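Local coordinates for penicillin-binding protein PbpB (Mycobacterium tuberculosis, PDB 6KGU) that builds cross-linked peptidoglycan from lipid intermediates for the mycobacterial cell wall and is inactivated by beta-lactams such as aztreonam, at residues A276-E281 with Y342-K347; A401-R406 with T441-L446. All blocks are in the same frame, centred on the assembly; numbering follows the deposited sequence.

Contact 1: residues A276-E281 with Y342-K347; sequences ASAVIE and YDMLRK
In the all-helical part of the transpeptidase domain, the end of helix 272-281 meets helix 338-347, and the meeting depends on one methionine, Met-344, reaching Ala-278. The short axes of 276-281 and 342-347 come no closer than 10.1 Å and run at 119° to each other, so the backbones stand well apart and a long side chain has to bridge the gap. Met-344 leaves its helix with CG anti to the backbone N (chi1 -176°), then bends at both chi2 and chi3, which carries its terminal methyl onto the backbone of the other helix. There CE lies 3.5 Å from Ala-278 CA and 3.8 Å from Ala-278 CB. The same methyl is 4.1 Å from Ser-277 C and 4.3 Å from Glu-281 CB, so it rests on one turn of helix, between the short alanine and the first carbon of the glutamate. No hydrogen bond crosses between the two segments, and the 143 Å² they bury is held by van der Waals contact alone.

The polar groups nearby are engaged with other parts of the chain. Ser-277 OG bonds back to Ile-273 O within its own helix, whereas Glu-281 OE1 takes bonds from Ser-435 N and from the side chain of Thr-438. Lys-347 NZ stands 5.4 Å from Glu-281 OE2, too far for a salt bridge although the charges are opposite, and it bonds instead to Val-433 O. Val-336 of helix 326-336 also touches Ala-278. A small residue receiving a methionine methyl from a steeply crossed neighbour is apolar helix-to-helix packing, here within the helical portion of a penicillin-binding transpeptidase fold, on the helix that follows Ser-269, the probable acyl-ester nucleophile.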
ATOM      1  N   ALA A 276       6.179   6.657  15.782  1.00 30.03           N
ATOM      2  CA  ALA A 276       6.577   8.037  15.526  1.00 26.87           C
ATOM      3  C   ALA A 276       5.416   8.988  15.749  1.00 28.43           C
ATOM      4  O   ALA A 276       5.579  10.045  16.367  1.00 29.59           O
ATOM      5  CB  ALA A 276       7.101   8.187  14.095  1.00 31.28           C
ATOM      6  N   SER A 277       4.237   8.623  15.230  1.00 23.05           N
ATOM      7  CA  SER A 277       3.044   9.447  15.355  1.00 30.10           C
ATOM      8  C   SER A 277       2.588   9.531  16.802  1.00 31.40           C
ATOM      9  O   SER A 277       2.204  10.601  17.281  1.00 33.54           O
ATOM     10  CB  SER A 277       1.926   8.860  14.484  1.00 30.13           C
ATOM     11  OG  SER A 277       2.310   8.833  13.118  1.00 30.27           O
ATOM     12  N   ALA A 278       2.624   8.410  17.514  1.00 26.59           N
ATOM     13  CA  ALA A 278       2.169   8.415  18.897  1.00 27.39           C
ATOM     14  C   ALA A 278       3.068   9.280  19.770  1.00 33.27           C
ATOM     15  O   ALA A 278       2.579  10.117  20.541  1.00 32.54           O
ATOM     16  CB  ALA A 278       2.098   6.984  19.426  1.00 24.96           C
ATOM     17  N   VAL A 279       4.388   9.110  19.653  1.00 29.79           N
ATOM     18  CA  VAL A 279       5.284   9.839  20.543  1.00 25.79           C
ATOM     19  C   VAL A 279       5.204  11.345  20.277  1.00 30.07           C
ATOM     20  O   VAL A 279       5.312  12.149  21.210  1.00 35.99           O
ATOM     21  CB  VAL A 279       6.722   9.272  20.423  1.00 35.83           C
ATOM     22  CG1 VAL A 279       7.559  10.030  19.411  1.00 28.98           C
ATOM     23  CG2 VAL A 279       7.424   9.249  21.774  1.00 33.56           C
ATOM     24  N   ILE A 280       4.980  11.764  19.028  1.00 31.99           N
ATOM     25  CA  ILE A 280       4.829  13.192  18.752  1.00 26.12           C
ATOM     26  C   ILE A 280       3.457  13.689  19.206  1.00 32.07           C
ATOM     27  O   ILE A 280       3.342  14.747  19.838  1.00 27.24           O
ATOM     28  CB  ILE A 280       5.057  13.488  17.251  1.00 32.70           C
ATOM     29  CG1 ILE A 280       6.487  13.137  16.830  1.00 30.24           C
ATOM     30  CG2 ILE A 280       4.696  14.947  16.922  1.00 28.96           C
ATOM     31  CD1 ILE A 280       7.567  13.983  17.507  1.00 31.19           C
ATOM     32  N   GLU A 281       2.397  12.925  18.892  1.00 28.92           N
ATOM     33  CA  GLU A 281       1.030  13.378  19.174  1.00 29.30           C
ATOM     34  C   GLU A 281       0.796  13.583  20.665  1.00 34.66           C
ATOM     35  O   GLU A 281       0.085  14.510  21.073  1.00 29.27           O
ATOM     36  CB  GLU A 281       0.004  12.382  18.628  1.00 23.80           C
ATOM     37  CG  GLU A 281      -1.445  12.666  19.036  1.00 29.81           C
ATOM     38  CD  GLU A 281      -2.113  13.786  18.240  1.00 34.55           C
ATOM     39  OE1 GLU A 281      -1.493  14.337  17.307  1.00 32.89           O
ATOM     40  OE2 GLU A 281      -3.283  14.107  18.547  1.00 39.93           O
ATOM     41  N   TYR A 342      -1.540   0.851  21.537  1.00 37.72           N
ATOM     42  CA  TYR A 342      -2.577   0.036  20.914  1.00 40.90           C
ATOM     43  C   TYR A 342      -3.718   0.896  20.379  1.00 38.47           C
ATOM     44  O   TYR A 342      -4.284   0.600  19.318  1.00 37.06           O
ATOM     45  CB  TYR A 342      -3.105  -1.002  21.903  1.00 39.34           C
ATOM     46  CG  TYR A 342      -4.210  -1.858  21.335  1.00 36.06           C
ATOM     47  CD1 TYR A 342      -3.926  -2.896  20.464  1.00 39.57           C
ATOM     48  CD2 TYR A 342      -5.535  -1.639  21.683  1.00 37.21           C
ATOM     49  CE1 TYR A 342      -4.928  -3.689  19.947  1.00 40.68           C
ATOM     50  CE2 TYR A 342      -6.553  -2.432  21.171  1.00 39.38           C
ATOM     51  CZ  TYR A 342      -6.238  -3.458  20.309  1.00 40.55           C
ATOM     52  OH  TYR A 342      -7.232  -4.254  19.790  1.00 49.60           O
ATOM     53  N   ASP A 343      -4.058   1.979  21.079  1.00 32.52           N
ATOM     54  CA  ASP A 343      -5.124   2.836  20.572  1.00 35.22           C
ATOM     55  C   ASP A 343      -4.732   3.446  19.234  1.00 37.68           C
ATOM     56  O   ASP A 343      -5.564   3.564  18.327  1.00 35.87           O
ATOM     57  CB  ASP A 343      -5.466   3.936  21.579  1.00 43.31           C
ATOM     58  CG  ASP A 343      -6.671   4.764  21.152  1.00 51.37           C
ATOM     59  OD1 ASP A 343      -7.790   4.220  21.172  1.00 62.62           O
ATOM     60  OD2 ASP A 343      -6.508   5.955  20.805  1.00 52.02           O
ATOM     61  N   MET A 344      -3.458   3.810  19.083  1.00 35.74           N
ATOM     62  CA  MET A 344      -3.003   4.415  17.837  1.00 38.99           C
ATOM     63  C   MET A 344      -3.018   3.404  16.694  1.00 32.29           C
ATOM     64  O   MET A 344      -3.444   3.736  15.579  1.00 33.61           O
ATOM     65  CB  MET A 344      -1.607   5.009  18.041  1.00 36.02           C
ATOM     66  CG  MET A 344      -1.060   5.742  16.850  1.00 42.00           C
ATOM     67  SD  MET A 344      -1.866   7.311  16.584  1.00 47.71           S
ATOM     68  CE  MET A 344      -1.129   8.286  17.888  1.00 39.98           C
ATOM     69  N   LEU A 345      -2.544   2.175  16.951  1.00 33.01           N
ATOM     70  CA  LEU A 345      -2.647   1.090  15.973  1.00 34.79           C
ATOM     71  C   LEU A 345      -4.054   0.982  15.413  1.00 37.74           C
ATOM     72  O   LEU A 345      -4.248   0.858  14.198  1.00 32.14           O
ATOM     73  CB  LEU A 345      -2.278  -0.257  16.604  1.00 31.07           C
ATOM     74  CG  LEU A 345      -0.880  -0.793  16.851  1.00 38.39           C
ATOM     75  CD1 LEU A 345      -0.964  -2.139  17.577  1.00 36.19           C
ATOM     76  CD2 LEU A 345      -0.051  -0.920  15.555  1.00 32.75           C
ATOM     77  N   ARG A 346      -5.055   0.984  16.298  1.00 35.13           N
ATOM     78  CA  ARG A 346      -6.440   0.845  15.857  1.00 36.76           C
ATOM     79  C   ARG A 346      -6.886   2.052  15.048  1.00 32.78           C
ATOM     80  O   ARG A 346      -7.562   1.902  14.023  1.00 34.65           O
ATOM     81  CB  ARG A 346      -7.354   0.641  17.067  1.00 34.57           C
ATOM     82  CG  ARG A 346      -7.270  -0.742  17.675  1.00 44.17           C
ATOM     83  CD  ARG A 346      -8.329  -1.638  17.064  1.00 55.85           C
ATOM     84  NE  ARG A 346      -7.749  -2.872  16.553  1.00 58.22           N
ATOM     85  CZ  ARG A 346      -8.415  -3.766  15.833  1.00 55.54           C
ATOM     86  NH1 ARG A 346      -9.699  -3.569  15.541  1.00 55.45           N
ATOM     87  NH2 ARG A 346      -7.790  -4.857  15.412  1.00 43.64           N
ATOM     88  N   LYS A 347      -6.516   3.263  15.481  1.00 31.31           N
ATOM     89  CA  LYS A 347      -6.923   4.438  14.715  1.00 30.96           C
ATOM     90  C   LYS A 347      -6.315   4.413  13.318  1.00 30.29           C
ATOM     91  O   LYS A 347      -6.949   4.846  12.349  1.00 30.71           O
ATOM     92  CB  LYS A 347      -6.546   5.732  15.446  1.00 35.52           C
ATOM     93  CG  LYS A 347      -7.536   6.150  16.533  1.00 38.70           C
ATOM     94  CD  LYS A 347      -7.310   7.591  17.017  1.00 50.42           C
ATOM     95  CE  LYS A 347      -5.828   7.860  17.315  1.00 49.18           C
ATOM     96  NZ  LYS A 347      -5.537   9.189  17.989  1.00 48.64           N
TER

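Contact 2: residues A401-R406 with T441-L446; sequences ANDGVR and TVRQML
The CA atoms of Ala-401 and Arg-443 are the nearest pair, 7.2 Å apart, where the chain leaves helix 390-401 through a type I' turn from Asn-402 to Val-405 and passes helix 436-445. Positive phi at both Asp-403 and Gly-404 marks this turn, and Val-405 N closes it on Asn-402 O. Asn-402 adds a brace, ND2 donating to Val-405 O over 2.9 Å nearly in its own amide plane.

Across the contact, Asp-403 meets Arg-443. The CB of Asp-403 points away from helix 436-445, but its carboxylate swings back so that OD1 reaches the guanidinium edge. Arg-443 NH1 gives the better bond of the salt bridge, 3.1 Å to Asp-403 OD1 with an N-H...O angle of 163°. The oxygen lies almost in the guanidinium plane, while NH1 approaches it on the anti side, well out of the carboxylate plane. A weak second bond runs from Arg-443 NH2 to the same Asp-403 OD1 at 3.4 Å. This fork onto one oxygen differs from a bidentate pairing with both, and the two planes are turned 29° apart. Arg-443 CG stands anti to the carbonyl carbon (chi1 -69°) and the chain bends at chi3, turning the guanidinium toward Asp-403 while CD lies 4.1 Å from Ala-401 CA.

Partners beyond the two segments fix both groups. Arg-443 NE bonds to Ala-504 O and NH1 also to Ile-400 O, so the arginine spans three parts of the domain, and Gln-440 NE2 gives Asp-403 OD1 a further donor. With three donors around it, that oxygen would probably favour the ionised carboxylate. A helix running through a type I' turn into strand 405-406, with a buried arginine fastening the turn to a neighbouring helix, makes this a helix-turn-strand junction of the transpeptidase domain.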
ATOM      1  N   ALA A 401      -0.224  11.724   5.402  1.00 26.76           N
ATOM      2  CA  ALA A 401      -0.222  12.606   4.239  1.00 27.96           C
ATOM      3  C   ALA A 401      -1.378  13.609   4.301  1.00 29.26           C
ATOM      4  O   ALA A 401      -1.219  14.776   3.930  1.00 30.17           O
ATOM      5  CB  ALA A 401      -0.324  11.770   2.965  1.00 24.17           C
ATOM      6  N   ASN A 402      -2.544  13.170   4.767  1.00 27.24           N
ATOM      7  CA  ASN A 402      -3.739  14.012   4.779  1.00 30.88           C
ATOM      8  C   ASN A 402      -3.891  14.746   6.108  1.00 31.37           C
ATOM      9  O   ASN A 402      -4.993  14.834   6.666  1.00 28.94           O
ATOM     10  CB  ASN A 402      -4.968  13.158   4.464  1.00 27.99           C
ATOM     11  CG  ASN A 402      -6.216  13.984   4.224  1.00 32.25           C
ATOM     12  OD1 ASN A 402      -6.180  15.032   3.563  1.00 31.42           O
ATOM     13  ND2 ASN A 402      -7.336  13.514   4.768  1.00 31.53           N
ATOM     14  N   ASP A 403      -2.769  15.248   6.647  1.00 28.44           N
ATOM     15  CA  ASP A 403      -2.779  16.120   7.818  1.00 29.52           C
ATOM     16  C   ASP A 403      -3.435  15.440   9.010  1.00 30.80           C
ATOM     17  O   ASP A 403      -4.117  16.079   9.812  1.00 31.52           O
ATOM     18  CB  ASP A 403      -3.460  17.462   7.509  1.00 30.19           C
ATOM     19  CG  ASP A 403      -2.474  18.489   6.932  1.00 35.76           C
ATOM     20  OD1 ASP A 403      -1.254  18.205   6.950  1.00 33.60           O
ATOM     21  OD2 ASP A 403      -2.909  19.564   6.471  1.00 43.86           O
ATOM     22  N   GLY A 404      -3.222  14.127   9.123  1.00 31.58           N
ATOM     23  CA  GLY A 404      -3.661  13.364  10.275  1.00 28.87           C
ATOM     24  C   GLY A 404      -5.012  12.698  10.131  1.00 28.09           C
ATOM     25  O   GLY A 404      -5.428  11.983  11.047  1.00 30.35           O
ATOM     26  N   VAL A 405      -5.714  12.901   9.021  1.00 26.73           N
ATOM     27  CA  VAL A 405      -7.061  12.365   8.855  1.00 27.69           C
ATOM     28  C   VAL A 405      -7.002  11.192   7.884  1.00 27.05           C
ATOM     29  O   VAL A 405      -6.779  11.373   6.681  1.00 29.14           O
ATOM     30  CB  VAL A 405      -8.050  13.433   8.378  1.00 28.63           C
ATOM     31  CG1 VAL A 405      -9.393  12.798   8.129  1.00 28.10           C
ATOM     32  CG2 VAL A 405      -8.153  14.549   9.418  1.00 27.13           C
ATOM     33  N   ARG A 406      -7.225   9.991   8.406  1.00 29.53           N
ATOM     34  CA  ARG A 406      -7.239   8.800   7.574  1.00 29.04           C
ATOM     35  C   ARG A 406      -8.556   8.720   6.824  1.00 34.19           C
ATOM     36  O   ARG A 406      -9.628   8.873   7.420  1.00 34.28           O
ATOM     37  CB  ARG A 406      -7.045   7.556   8.429  1.00 28.75           C
ATOM     38  CG  ARG A 406      -6.826   6.271   7.620  1.00 26.18           C
ATOM     39  CD  ARG A 406      -6.291   5.174   8.516  1.00 29.04           C
ATOM     40  NE  ARG A 406      -7.230   4.743   9.551  1.00 26.86           N
ATOM     41  CZ  ARG A 406      -8.251   3.908   9.354  1.00 32.20           C
ATOM     42  NH1 ARG A 406      -8.496   3.410   8.148  1.00 27.97           N
ATOM     43  NH2 ARG A 406      -9.026   3.559  10.371  1.00 32.12           N
ATOM     44  N   THR A 441       4.724  17.210  11.226  1.00 31.64           N
ATOM     45  CA  THR A 441       6.002  16.930  11.863  1.00 32.17           C
ATOM     46  C   THR A 441       6.522  15.540  11.498  1.00 32.23           C
ATOM     47  O   THR A 441       7.719  15.367  11.234  1.00 30.02           O
ATOM     48  CB  THR A 441       5.848  17.093  13.379  1.00 36.35           C
ATOM     49  OG1 THR A 441       5.653  18.479  13.677  1.00 35.46           O
ATOM     50  CG2 THR A 441       7.069  16.586  14.131  1.00 30.84           C
ATOM     51  N   VAL A 442       5.641  14.541  11.452  1.00 27.23           N
ATOM     52  CA  VAL A 442       6.086  13.194  11.109  1.00 27.76           C
ATOM     53  C   VAL A 442       6.544  13.130   9.647  1.00 26.75           C
ATOM     54  O   VAL A 442       7.567  12.513   9.334  1.00 32.67           O
ATOM     55  CB  VAL A 442       4.970  12.173  11.405  1.00 32.29           C
ATOM     56  CG1 VAL A 442       5.317  10.807  10.815  1.00 26.42           C
ATOM     57  CG2 VAL A 442       4.715  12.068  12.933  1.00 30.75           C
ATOM     58  N   ARG A 443       5.802  13.770   8.740  1.00 25.19           N
ATOM     59  CA  ARG A 443       6.211  13.865   7.333  1.00 29.03           C
ATOM     60  C   ARG A 443       7.603  14.462   7.194  1.00 32.67           C
ATOM     61  O   ARG A 443       8.431  13.963   6.421  1.00 30.42           O
ATOM     62  CB  ARG A 443       5.225  14.730   6.527  1.00 32.47           C
ATOM     63  CG  ARG A 443       3.851  14.150   6.324  1.00 35.92           C
ATOM     64  CD  ARG A 443       3.141  14.780   5.116  1.00 35.47           C
ATOM     65  NE  ARG A 443       3.005  16.236   5.161  1.00 34.15           N
ATOM     66  CZ  ARG A 443       1.931  16.880   5.621  1.00 35.65           C
ATOM     67  NH1 ARG A 443       0.914  16.207   6.135  1.00 33.56           N
ATOM     68  NH2 ARG A 443       1.879  18.201   5.587  1.00 34.93           N
ATOM     69  N   GLN A 444       7.868  15.561   7.911  1.00 29.85           N
ATOM     70  CA  GLN A 444       9.190  16.177   7.830  1.00 31.25           C
ATOM     71  C   GLN A 444      10.263  15.240   8.365  1.00 32.08           C
ATOM     72  O   GLN A 444      11.328  15.098   7.753  1.00 32.08           O
ATOM     73  CB  GLN A 444       9.201  17.508   8.590  1.00 33.53           C
ATOM     74  CG  GLN A 444       8.476  18.630   7.852  1.00 37.48           C
ATOM     75  CD  GLN A 444       9.113  18.954   6.497  1.00 36.15           C
ATOM     76  OE1 GLN A 444      10.335  19.000   6.361  1.00 41.29           O
ATOM     77  NE2 GLN A 444       8.284  19.162   5.500  1.00 34.18           N
ATOM     78  N   MET A 445       9.993  14.583   9.502  1.00 26.35           N
ATOM     79  CA  MET A 445      10.938  13.624  10.068  1.00 34.44           C
ATOM     80  C   MET A 445      11.287  12.532   9.071  1.00 28.61           C
ATOM     81  O   MET A 445      12.453  12.159   8.930  1.00 30.33           O
ATOM     82  CB  MET A 445      10.362  12.981  11.338  1.00 30.78           C
ATOM     83  CG  MET A 445      10.775  13.617  12.642  1.00 40.93           C
ATOM     84  SD  MET A 445      10.569  12.505  14.056  1.00 38.75           S
ATOM     85  CE  MET A 445       8.832  12.076  13.907  1.00 39.38           C
ATOM     86  N   LEU A 446      10.280  11.966   8.408  1.00 29.37           N
ATOM     87  CA  LEU A 446      10.536  10.854   7.499  1.00 31.07           C
ATOM     88  C   LEU A 446      11.257  11.294   6.222  1.00 30.52           C
ATOM     89  O   LEU A 446      11.630  10.433   5.417  1.00 27.32           O
ATOM     90  CB  LEU A 446       9.215  10.136   7.165  1.00 27.88           C
ATOM     91  CG  LEU A 446       8.539   9.425   8.348  1.00 34.28           C
ATOM     92  CD1 LEU A 446       7.238   8.747   7.921  1.00 32.23           C
ATOM     93  CD2 LEU A 446       9.488   8.409   8.991  1.00 28.62           C
TER

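Both contacts belong to the transpeptidase domain, with centres 12 Å apart on the same side of the chain's centre. They follow one another along the sequence: contact 1 closes at residue 347 before contact 2 opens at 401. Helices 272-281 and 436-445 join them directly, with Ser-277 CA 3.9 Å from Val-442 CG2 and Ile-280 CG1 3.9 Å from Met-445 CE. A probable hydrogen bond from Arg-406 NE to Lys-347 O, 2.8 Å long, links the other two segments. Thus each segment of contact 1 touches one of contact 2, and the two contacts join into one region where helices 272-281, 338-347 and 436-445 meet the turn after helix 390-401, away from the aztreonam pocket.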